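Local coordinates for protein endo-beta-1,4-mannanase (Alicyclobacillus acidocaldarius, PDB 4CD8) that probably hydrolyses internal beta-1,4-mannosidic linkages in mannans as a retaining glycoside hydrolase of family GH113, at residues 213-216 against 217-220. Numbering follows the deposited sequence.
Sequences VPVL and REVA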
loop_
_atom_site.group_PDB
_atom_site.type_symbol
_atom_site.label_atom_id
_atom_site.label_comp_id
_atom_site.label_asym_id
_atom_site.label_seq_id
_atom_site.Cartn_x
_atom_site.Cartn_y
_atom_site.Cartn_z
ATOM N N VAL A 213 -5.597 -14.965 11.800
ATOM C CA VAL A 213 -6.832 -14.221 11.906
ATOM C C VAL A 213 -7.177 -13.813 13.344
ATOM O O VAL A 213 -7.530 -12.651 13.563
ATOM C CB VAL A 213 -8.000 -14.985 11.224
ATOM C CG1 VAL A 213 -9.324 -14.330 11.543
ATOM C CG2 VAL A 213 -7.819 -14.981 9.712
ATOM N N PRO A 214 -7.013 -14.721 14.329
ATOM C CA PRO A 214 -7.414 -14.303 15.672
ATOM C C PRO A 214 -6.651 -13.123 16.210
ATOM O O PRO A 214 -7.228 -12.271 16.919
ATOM C CB PRO A 214 -7.155 -15.553 16.526
ATOM C CG PRO A 214 -7.261 -16.689 15.578
ATOM C CD PRO A 214 -6.759 -16.170 14.260
ATOM N N VAL A 215 -5.372 -13.022 15.866
ATOM C CA VAL A 215 -4.579 -11.903 16.343
ATOM C C VAL A 215 -5.016 -10.612 15.643
ATOM O O VAL A 215 -5.082 -9.564 16.263
ATOM C CB VAL A 215 -3.080 -12.139 16.137
ATOM C CG1 VAL A 215 -2.299 -10.880 16.517
ATOM C CG2 VAL A 215 -2.636 -13.323 16.970
ATOM N N LEU A 216 -5.352 -10.698 14.361
ATOM C CA LEU A 216 -5.826 -9.537 13.630
ATOM C C LEU A 216 -7.123 -9.020 14.259
ATOM O O LEU A 216 -7.275 -7.794 14.475
ATOM C CB LEU A 216 -6.042 -9.869 12.161
ATOM C CG LEU A 216 -4.806 -10.317 11.376
ATOM C CD1 LEU A 216 -5.189 -10.692 9.949
ATOM C CD2 LEU A 216 -3.718 -9.263 11.362
ATOM N N ARG A 217 -8.034 -9.952 14.563
ATOM C CA ARG A 217 -9.277 -9.562 15.247
ATOM C C ARG A 217 -8.959 -8.890 16.567
ATOM O O ARG A 217 -9.532 -7.817 16.915
ATOM C CB ARG A 217 -10.162 -10.784 15.464
ATOM C CG ARG A 217 -11.478 -10.503 16.172
ATOM C CD ARG A 217 -12.407 -11.715 16.229
ATOM N NE ARG A 217 -11.674 -12.964 16.213
ATOM C CZ ARG A 217 -11.724 -13.891 15.260
ATOM N NH1 ARG A 217 -12.505 -13.781 14.193
ATOM N NH2 ARG A 217 -10.976 -14.971 15.395
ATOM N N GLU A 218 -8.074 -9.508 17.335
ATOM C CA GLU A 218 -7.714 -8.965 18.651
ATOM C C GLU A 218 -7.101 -7.584 18.601
ATOM O O GLU A 218 -7.352 -6.742 19.456
ATOM C CB GLU A 218 -6.810 -9.948 19.408
ATOM C CG GLU A 218 -7.514 -11.277 19.673
ATOM C CD GLU A 218 -6.591 -12.493 19.824
ATOM O OE1 GLU A 218 -5.354 -12.343 19.941
ATOM O OE2 GLU A 218 -7.122 -13.630 19.842
ATOM N N VAL A 219 -6.284 -7.335 17.589
ATOM C CA VAL A 219 -5.678 -6.021 17.422
ATOM C C VAL A 219 -6.752 -4.986 17.104
ATOM O O VAL A 219 -6.800 -3.909 17.731
ATOM C CB VAL A 219 -4.624 -6.042 16.288
ATOM C CG1 VAL A 219 -4.218 -4.614 15.895
ATOM C CG2 VAL A 219 -3.388 -6.827 16.714
ATOM N N ALA A 220 -7.633 -5.283 16.162
ATOM C CA ALA A 220 -8.723 -4.347 15.856
ATOM C C ALA A 220 -9.566 -4.069 17.097
ATOM O O ALA A 220 -9.873 -2.911 17.423
ATOM C CB ALA A 220 -9.579 -4.905 14.741
HETATM O O HOH W 1 -9.653 -13.596 18.015
#
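The guanidinium of Arg217 lies against Pro214 and Val213, one turn back on the same helix, and meets both obliquely. Arg217 NH2 is 3.6 Å from Pro214 CA, and Arg217 NH1 is 4.2 Å from Val213 CG1. At the edge of the group, in its plane, sits a water. Arg217 NE donates to it at 2.8 Å. The same water donates to Pro214 O at 3.0 Å, so it bridges the side chain to the backbone. With CG anti to the backbone N (chi1 180°), the Arg217 chain first runs straight. It then bends at chi3, 28°, which brings the flat end back alongside the preceding turn. NH1 also forms a salt bridge with Glu272, so a water at NE and a carboxylate at NH1 together probably limit its rotation.

The other flat group is the carboxylate of Glu218. Its OE2 is 3.8 Å from Pro214 CB, while Glu218 OE1 approaches Val215 CG2. Pro214 O receives two bonds, from the water and from Glu218 N, the latter at 2.9 Å with the donor tilted 27° from the carbonyl plane. Glu218 OE2 also lies 3.2 Å from Pro214 O, but both are acceptors and do not bond. Val215 CG1 and Val219 CG2 touch at 4.2 Å. Arg217 N to Val213 O is the first of four successive i to i+4 backbone bonds that continue to Ala220. Neither Pro214 N, which has no hydrogen, nor Val215 N bonds to the turn before, and the helix is kinked there. Leu216 and Ala220 pack on strand 227-232, through Phe229 and Leu227. The arrangement is that of an amphipathic helix on the outside of a TIM barrel. Helix 209-223 makes the beta-alpha-beta crossover between the parallel strands 197-201 and 227-232.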